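Local atomic coordinates of putative adhesin (Komagataella phaffii, PDB entry 5FX8), a protein that is a putative cell-wall adhesin, known here from its N-terminal part, and may take part in cell-cell interaction by binding other proteins through salt bridges and hydrogen bonds. Residues E47-Y59 / V108-E120. Residues are numbered along the deposited sequence; the frame is centred on the assembly and turned at random.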
ATOM      1  N   GLU C  47      30.562  26.408  73.176  1.00 26.82           N
ATOM      2  CA  GLU C  47      29.368  25.631  72.904  1.00 27.36           C
ATOM      3  C   GLU C  47      28.579  26.268  71.768  1.00 25.40           C
ATOM      4  O   GLU C  47      28.269  27.461  71.820  1.00 27.66           O
ATOM      5  CB  GLU C  47      28.526  25.520  74.164  1.00 27.15           C
ATOM      6  CG  GLU C  47      29.202  24.705  75.205  1.00 29.04           C
ATOM      7  CD  GLU C  47      28.252  24.297  76.282  1.00 35.03           C
ATOM      8  OE1 GLU C  47      27.310  25.070  76.542  1.00 39.45           O
ATOM      9  OE2 GLU C  47      28.427  23.197  76.849  1.00 41.13           O
ATOM     10  N   VAL C  48      28.264  25.472  70.743  1.00 22.35           N
ATOM     11  CA  VAL C  48      27.486  25.914  69.586  1.00 26.00           C
ATOM     12  C   VAL C  48      26.355  24.927  69.368  1.00 24.52           C
ATOM     13  O   VAL C  48      26.593  23.725  69.225  1.00 23.71           O
ATOM     14  CB  VAL C  48      28.308  26.022  68.287  1.00 24.27           C
ATOM     15  CG1 VAL C  48      27.470  26.685  67.233  1.00 24.64           C
ATOM     16  CG2 VAL C  48      29.554  26.810  68.475  1.00 24.33           C
ATOM     17  N   SER C  49      25.135  25.426  69.326  1.00 26.68           N
ATOM     18  CA  SER C  49      24.009  24.538  69.125  1.00 23.73           C
ATOM     19  C   SER C  49      23.822  24.315  67.636  1.00 23.85           C
ATOM     20  O   SER C  49      24.033  25.217  66.830  1.00 27.04           O
ATOM     21  CB  SER C  49      22.749  25.119  69.741  1.00 24.14           C
ATOM     22  OG  SER C  49      22.392  26.297  69.060  1.00 28.30           O
ATOM     23  N   ILE C  50      23.499  23.086  67.276  1.00 23.90           N
ATOM     24  CA  ILE C  50      23.212  22.712  65.897  1.00 25.22           C
ATOM     25  C   ILE C  50      21.697  22.605  65.769  1.00 24.52           C
ATOM     26  O   ILE C  50      21.067  21.961  66.612  1.00 28.90           O
ATOM     27  CB  ILE C  50      23.896  21.380  65.521  1.00 31.63           C
ATOM     28  CG1 ILE C  50      25.337  21.590  65.051  1.00 23.81           C
ATOM     29  CG2 ILE C  50      23.133  20.660  64.424  1.00 26.24           C
ATOM     30  CD1 ILE C  50      26.267  22.044  66.106  1.00 21.74           C
ATOM     31  N   PRO C  51      21.081  23.240  64.776  1.00 25.85           N
ATOM     32  CA  PRO C  51      19.624  23.152  64.634  1.00 26.19           C
ATOM     33  C   PRO C  51      19.164  21.728  64.393  1.00 24.21           C
ATOM     34  O   PRO C  51      19.831  20.949  63.726  1.00 27.31           O
ATOM     35  CB  PRO C  51      19.336  24.040  63.422  1.00 27.18           C
ATOM     36  CG  PRO C  51      20.612  24.148  62.711  1.00 25.62           C
ATOM     37  CD  PRO C  51      21.680  24.092  63.742  1.00 25.56           C
ATOM     38  N   ASN C  52      17.992  21.395  64.929  1.00 27.65           N
ATOM     39  CA  ASN C  52      17.518  20.013  64.887  1.00 28.18           C
ATOM     40  C   ASN C  52      17.390  19.460  63.473  1.00 27.44           C
ATOM     41  O   ASN C  52      17.346  18.242  63.309  1.00 27.40           O
ATOM     42  CB  ASN C  52      16.179  19.905  65.598  1.00 29.54           C
ATOM     43  CG  ASN C  52      16.254  20.407  67.008  1.00 35.83           C
ATOM     44  OD1 ASN C  52      17.280  20.243  67.661  1.00 39.90           O
ATOM     45  ND2 ASN C  52      15.189  21.043  67.486  1.00 33.19           N
ATOM     46  N   GLU C  53      17.323  20.312  62.452  1.00 26.08           N
ATOM     47  CA  GLU C  53      17.137  19.795  61.111  1.00 27.09           C
ATOM     48  C   GLU C  53      18.410  19.159  60.571  1.00 28.16           C
ATOM     49  O   GLU C  53      18.330  18.359  59.634  1.00 26.60           O
ATOM     50  CB  GLU C  53      16.637  20.902  60.173  1.00 27.96           C
ATOM     51  CG  GLU C  53      17.421  22.185  60.221  1.00 27.42           C
ATOM     52  CD  GLU C  53      16.852  23.175  61.187  1.00 26.78           C
ATOM     53  OE1 GLU C  53      16.351  22.763  62.248  1.00 27.20           O
ATOM     54  OE2 GLU C  53      16.888  24.373  60.868  1.00 29.50           O
ATOM     55  N   LEU C  54      19.568  19.484  61.157  1.00 26.94           N
ATOM     56  CA  LEU C  54      20.848  18.874  60.815  1.00 25.05           C
ATOM     57  C   LEU C  54      21.151  17.696  61.729  1.00 21.32           C
ATOM     58  O   LEU C  54      20.772  17.677  62.895  1.00 25.45           O
ATOM     59  CB  LEU C  54      21.971  19.897  60.899  1.00 24.08           C
ATOM     60  CG  LEU C  54      21.792  21.095  59.978  1.00 24.98           C
ATOM     61  CD1 LEU C  54      22.922  22.027  60.126  1.00 24.73           C
ATOM     62  CD2 LEU C  54      21.699  20.649  58.563  1.00 23.17           C
ATOM     63  N   GLU C  55      21.813  16.692  61.176  1.00 24.15           N
ATOM     64  CA  GLU C  55      22.118  15.481  61.915  1.00 23.62           C
ATOM     65  C   GLU C  55      23.485  14.965  61.509  1.00 20.50           C
ATOM     66  O   GLU C  55      23.911  15.129  60.369  1.00 20.90           O
ATOM     67  CB  GLU C  55      21.061  14.406  61.680  1.00 24.45           C
ATOM     68  CG  GLU C  55      19.728  14.740  62.318  1.00 33.62           C
ATOM     69  CD  GLU C  55      18.766  13.583  62.319  1.00 33.88           C
ATOM     70  OE1 GLU C  55      18.873  12.724  61.421  1.00 43.79           O
ATOM     71  OE2 GLU C  55      17.908  13.534  63.226  1.00 38.48           O
ATOM     72  N   PHE C  56      24.183  14.378  62.469  1.00 20.31           N
ATOM     73  CA  PHE C  56      25.391  13.623  62.176  1.00 19.30           C
ATOM     74  C   PHE C  56      24.981  12.259  61.687  1.00 18.83           C
ATOM     75  O   PHE C  56      23.958  11.738  62.123  1.00 21.03           O
ATOM     76  CB  PHE C  56      26.257  13.470  63.416  1.00 19.56           C
ATOM     77  CG  PHE C  56      27.067  14.664  63.729  1.00 19.31           C
ATOM     78  CD1 PHE C  56      28.311  14.818  63.185  1.00 18.89           C
ATOM     79  CD2 PHE C  56      26.587  15.627  64.562  1.00 17.28           C
ATOM     80  CE1 PHE C  56      29.063  15.896  63.465  1.00 16.26           C
ATOM     81  CE2 PHE C  56      27.329  16.716  64.835  1.00 20.20           C
ATOM     82  CZ  PHE C  56      28.583  16.848  64.281  1.00 19.66           C
ATOM     83  N   VAL C  57      25.756  11.689  60.765  1.00 18.98           N
ATOM     84  CA  VAL C  57      25.454  10.373  60.207  1.00 19.35           C
ATOM     85  C   VAL C  57      26.547   9.402  60.619  1.00 22.09           C
ATOM     86  O   VAL C  57      27.726   9.610  60.322  1.00 24.01           O
ATOM     87  CB  VAL C  57      25.307  10.412  58.683  1.00 20.57           C
ATOM     88  CG1 VAL C  57      24.970   9.013  58.150  1.00 19.15           C
ATOM     89  CG2 VAL C  57      24.265  11.414  58.286  1.00 17.62           C
ATOM     90  N   GLN C  58      26.155   8.317  61.245  1.00 22.95           N
ATOM     91  CA  GLN C  58      27.095   7.419  61.882  1.00 23.24           C
ATOM     92  C   GLN C  58      27.321   6.187  61.016  1.00 24.67           C
ATOM     93  O   GLN C  58      26.379   5.455  60.717  1.00 25.18           O
ATOM     94  CB  GLN C  58      26.576   7.044  63.267  1.00 27.40           C
ATOM     95  CG  GLN C  58      26.710   8.174  64.256  1.00 28.14           C
ATOM     96  CD  GLN C  58      25.669   8.139  65.337  1.00 44.59           C
ATOM     97  OE1 GLN C  58      25.985   8.013  66.528  1.00 44.75           O
ATOM     98  NE2 GLN C  58      24.405   8.261  64.934  1.00 48.36           N
ATOM     99  N   TYR C  59      28.562   5.961  60.612  1.00 24.45           N
ATOM    100  CA  TYR C  59      28.941   4.661  60.074  1.00 26.04           C
ATOM    101  C   TYR C  59      30.407   4.381  60.408  1.00 26.75           C
ATOM    102  O   TYR C  59      31.295   5.153  60.041  1.00 26.47           O
ATOM    103  CB  TYR C  59      28.700   4.557  58.555  1.00 25.20           C
ATOM    104  CG  TYR C  59      28.854   3.129  58.090  1.00 25.19           C
ATOM    105  CD1 TYR C  59      27.854   2.199  58.315  1.00 27.29           C
ATOM    106  CD2 TYR C  59      30.023   2.692  57.499  1.00 26.81           C
ATOM    107  CE1 TYR C  59      28.000   0.881  57.924  1.00 27.06           C
ATOM    108  CE2 TYR C  59      30.177   1.373  57.109  1.00 28.25           C
ATOM    109  CZ  TYR C  59      29.155   0.476  57.327  1.00 27.76           C
ATOM    110  OH  TYR C  59      29.275  -0.836  56.955  1.00 31.22           O
ATOM    111  N   VAL C 108      36.918  24.407  61.221  1.00 19.01           N
ATOM    112  CA  VAL C 108      36.427  23.078  61.545  1.00 19.21           C
ATOM    113  C   VAL C 108      35.110  22.886  60.813  1.00 19.04           C
ATOM    114  O   VAL C 108      34.199  23.711  60.925  1.00 19.18           O
ATOM    115  CB  VAL C 108      36.261  22.886  63.065  1.00 20.61           C
ATOM    116  CG1 VAL C 108      35.326  21.717  63.369  1.00 18.74           C
ATOM    117  CG2 VAL C 108      37.603  22.647  63.724  1.00 19.94           C
ATOM    118  N   PHE C 109      35.011  21.816  60.041  1.00 18.88           N
ATOM    119  CA  PHE C 109      33.768  21.512  59.360  1.00 17.08           C
ATOM    120  C   PHE C 109      33.367  20.068  59.600  1.00 17.16           C
ATOM    121  O   PHE C 109      34.201  19.197  59.854  1.00 18.48           O
ATOM    122  CB  PHE C 109      33.857  21.804  57.862  1.00 18.59           C
ATOM    123  CG  PHE C 109      34.645  20.811  57.080  1.00 17.63           C
ATOM    124  CD1 PHE C 109      34.057  19.654  56.614  1.00 15.88           C
ATOM    125  CD2 PHE C 109      35.957  21.072  56.745  1.00 18.95           C
ATOM    126  CE1 PHE C 109      34.769  18.756  55.892  1.00 17.72           C
ATOM    127  CE2 PHE C 109      36.671  20.174  56.007  1.00 18.36           C
ATOM    128  CZ  PHE C 109      36.074  19.015  55.580  1.00 18.01           C
ATOM    129  N   PHE C 110      32.074  19.839  59.545  1.00 16.68           N
ATOM    130  CA  PHE C 110      31.504  18.512  59.516  1.00 16.44           C
ATOM    131  C   PHE C 110      30.472  18.451  58.400  1.00 16.88           C
ATOM    132  O   PHE C 110      29.901  19.472  58.013  1.00 17.54           O
ATOM    133  CB  PHE C 110      30.836  18.159  60.826  1.00 15.09           C
ATOM    134  CG  PHE C 110      31.751  18.146  61.991  1.00 17.50           C
ATOM    135  CD1 PHE C 110      32.484  17.012  62.301  1.00 20.43           C
ATOM    136  CD2 PHE C 110      31.856  19.251  62.816  1.00 17.43           C
ATOM    137  CE1 PHE C 110      33.312  16.985  63.418  1.00 21.05           C
ATOM    138  CE2 PHE C 110      32.683  19.234  63.926  1.00 17.38           C
ATOM    139  CZ  PHE C 110      33.414  18.104  64.223  1.00 18.42           C
ATOM    140  N   THR C 111      30.242  17.245  57.876  1.00 18.02           N
ATOM    141  CA  THR C 111      29.225  17.024  56.859  1.00 17.74           C
ATOM    142  C   THR C 111      27.998  16.425  57.534  1.00 18.02           C
ATOM    143  O   THR C 111      28.065  15.354  58.137  1.00 13.93           O
ATOM    144  CB  THR C 111      29.720  16.130  55.716  1.00 16.20           C
ATOM    145  OG1 THR C 111      30.016  14.821  56.203  1.00 17.68           O
ATOM    146  CG2 THR C 111      30.947  16.698  55.072  1.00 14.26           C
ATOM    147  N   LEU C 112      26.879  17.115  57.417  1.00 22.63           N
ATOM    148  CA  LEU C 112      25.632  16.687  58.022  1.00 20.66           C
ATOM    149  C   LEU C 112      24.601  16.436  56.931  1.00 21.06           C
ATOM    150  O   LEU C 112      24.718  16.926  55.810  1.00 20.50           O
ATOM    151  CB  LEU C 112      25.112  17.742  59.008  1.00 18.72           C
ATOM    152  CG  LEU C 112      26.132  18.207  60.036  1.00 18.19           C
ATOM    153  CD1 LEU C 112      25.553  19.243  60.954  1.00 20.86           C
ATOM    154  CD2 LEU C 112      26.555  17.038  60.842  1.00 20.49           C
ATOM    155  N   LYS C 113      23.593  15.652  57.273  1.00 21.82           N
ATOM    156  CA  LYS C 113      22.422  15.437  56.442  1.00 18.68           C
ATOM    157  C   LYS C 113      21.212  16.099  57.087  1.00 23.47           C
ATOM    158  O   LYS C 113      21.169  16.316  58.299  1.00 25.81           O
ATOM    159  CB  LYS C 113      22.143  13.949  56.259  1.00 18.87           C
ATOM    160  CG  LYS C 113      23.162  13.193  55.449  1.00 20.84           C
ATOM    161  CD  LYS C 113      23.265  13.711  54.023  1.00 25.74           C
ATOM    162  CE  LYS C 113      23.688  12.611  53.055  1.00 26.03           C
ATOM    163  NZ  LYS C 113      22.658  11.515  52.970  1.00 33.96           N
ATOM    164  N   LEU C 114      20.212  16.408  56.275  1.00 23.67           N
ATOM    165  CA  LEU C 114      18.956  16.889  56.821  1.00 22.82           C
ATOM    166  C   LEU C 114      18.182  15.728  57.423  1.00 25.61           C
ATOM    167  O   LEU C 114      18.188  14.625  56.885  1.00 30.41           O
ATOM    168  CB  LEU C 114      18.133  17.575  55.739  1.00 26.33           C
ATOM    169  CG  LEU C 114      18.606  18.973  55.333  1.00 24.58           C
ATOM    170  CD1 LEU C 114      17.946  19.375  54.053  1.00 23.65           C
ATOM    171  CD2 LEU C 114      18.280  19.972  56.417  1.00 25.39           C
ATOM    172  N   SER C 115      17.518  15.972  58.546  1.00 27.72           N
ATOM    173  CA  SER C 115      16.734  14.920  59.186  1.00 31.92           C
ATOM    174  C   SER C 115      15.527  14.510  58.344  1.00 35.17           C
ATOM    175  O   SER C 115      14.987  15.289  57.560  1.00 33.21           O
ATOM    176  CB  SER C 115      16.247  15.377  60.556  1.00 32.37           C
ATOM    177  OG  SER C 115      15.365  16.474  60.440  1.00 32.43           O
ATOM    178  N   GLU C 116      15.083  13.269  58.538  1.00 36.83           N
ATOM    179  CA  GLU C 116      13.854  12.830  57.894  1.00 39.14           C
ATOM    180  C   GLU C 116      12.697  13.723  58.292  1.00 38.78           C
ATOM    181  O   GLU C 116      11.947  14.200  57.437  1.00 40.31           O
ATOM    182  CB  GLU C 116      13.548  11.385  58.263  1.00 46.48           C
ATOM    183  CG  GLU C 116      14.189  10.336  57.383  1.00 48.89           C
ATOM    184  CD  GLU C 116      13.532   8.985  57.571  1.00 60.28           C
ATOM    185  OE1 GLU C 116      13.732   8.360  58.635  1.00 64.28           O
ATOM    186  OE2 GLU C 116      12.783   8.559  56.670  1.00 64.81           O
ATOM    187  N   GLN C 117      12.556  13.975  59.597  1.00 39.95           N
ATOM    188  CA  GLN C 117      11.438  14.766  60.099  1.00 41.58           C
ATOM    189  C   GLN C 117      11.328  16.086  59.354  1.00 40.45           C
ATOM    190  O   GLN C 117      10.222  16.547  59.042  1.00 40.00           O
ATOM    191  CB  GLN C 117      11.602  14.999  61.602  1.00 45.61           C
ATOM    192  CG  GLN C 117      10.482  15.804  62.262  1.00 52.96           C
ATOM    193  CD  GLN C 117       9.808  15.052  63.405  1.00 69.79           C
ATOM    194  OE1 GLN C 117      10.475  14.557  64.316  1.00 71.84           O
ATOM    195  NE2 GLN C 117       8.482  14.956  63.354  1.00 56.35           N
ATOM    196  N   PHE C 118      12.463  16.686  59.020  1.00 37.77           N
ATOM    197  CA  PHE C 118      12.416  17.955  58.319  1.00 36.11           C
ATOM    198  C   PHE C 118      12.075  17.767  56.852  1.00 35.09           C
ATOM    199  O   PHE C 118      11.308  18.556  56.292  1.00 38.88           O
ATOM    200  CB  PHE C 118      13.742  18.695  58.462  1.00 33.19           C
ATOM    201  CG  PHE C 118      13.867  19.865  57.540  1.00 33.33           C
ATOM    202  CD1 PHE C 118      13.203  21.046  57.806  1.00 30.99           C
ATOM    203  CD2 PHE C 118      14.626  19.777  56.387  1.00 30.92           C
ATOM    204  CE1 PHE C 118      13.303  22.117  56.943  1.00 30.79           C
ATOM    205  CE2 PHE C 118      14.726  20.846  55.532  1.00 30.17           C
ATOM    206  CZ  PHE C 118      14.062  22.018  55.811  1.00 29.72           C
ATOM    207  N   THR C 119      12.623  16.735  56.215  1.00 35.43           N
ATOM    208  CA  THR C 119      12.480  16.616  54.774  1.00 35.79           C
ATOM    209  C   THR C 119      11.120  16.088  54.350  1.00 37.72           C
ATOM    210  O   THR C 119      10.712  16.348  53.216  1.00 36.85           O
ATOM    211  CB  THR C 119      13.566  15.720  54.183  1.00 34.39           C
ATOM    212  OG1 THR C 119      13.457  14.404  54.729  1.00 37.30           O
ATOM    213  CG2 THR C 119      14.938  16.285  54.461  1.00 30.10           C
ATOM    214  N   GLU C 120      10.414  15.355  55.219  1.00 40.04           N
ATOM    215  CA  GLU C 120       9.061  14.921  54.874  1.00 42.20           C
ATOM    216  C   GLU C 120       8.179  16.118  54.555  1.00 43.06           C
ATOM    217  O   GLU C 120       7.459  16.129  53.551  1.00 45.05           O
ATOM    218  CB  GLU C 120       8.440  14.109  56.010  1.00 45.09           C
ATOM    219  CG  GLU C 120       9.320  13.021  56.570  1.00 48.25           C
ATOM    220  CD  GLU C 120       9.205  11.722  55.845  1.00 56.89           C
ATOM    221  OE1 GLU C 120       8.550  11.678  54.812  1.00 68.75           O
ATOM    222  OE2 GLU C 120       9.794  10.740  56.297  1.00 60.57           O
TER
HETATM  223  O   HOH W   1      14.195  17.865  62.781  1.00 31.41           O
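Glu53 O receives the shortest polar bond of this contact, from Ser115 N at 2.7 Å, the donor tilted out of the carbonyl plane. Leu114 CA also approaches that oxygen, in a CA-H...O contact. Here, in the first cohesin-like domain, the short strand 54-55 pairs antiparallel with the end of strand 101-114. Leu54 and Leu114 form a non-hydrogen-bonded pair; Glu55 and Lys113 form the hydrogen-bonded one, with Glu55 N to Lys113 O at 3.0 Å and Lys113 N to Glu55 O at 3.2 Å.

A type I turn from Pro51 to Leu54 leads into the pairing. Strand 101-114 leads directly into helix 116-120, with Ser115 as its N-cap: Ser115 OG lies between backbone N and carbonyl carbon (chi1 64°) and accepts from Phe118 N at 3.2 Å. A water bonded to the same OG also reaches Asn52 O, though weakly. Beside the cap, Glu53 CB rests against Phe118 CB and CG, while its carboxylate turns off to His127.

Leu112 uses both branches, on the face of the sheet that carries Leu54 and Leu114. Leu112 CD1 meets Leu54 CB at 3.6 Å, the two side chains crossing at about a right angle, and Phe129 and Phe131 of strand 126-132 add to the packing on Leu54. With Leu112 CG anti to the carbonyl carbon (chi1 -51°), its CD2 stands over the Phe56 ring, 3.6 Å from its centroid, a CH-pi contact almost on the normal. That ring also turns its edge to the face of Phe110 in a T-shaped pair, the planes at 73°. Across the sheet from Leu54 and Leu114, Lys113 makes a cation-pi pair with Trp24, and lower down its chain Lys113 CG touches Val57 CG2 at 3.5 Å.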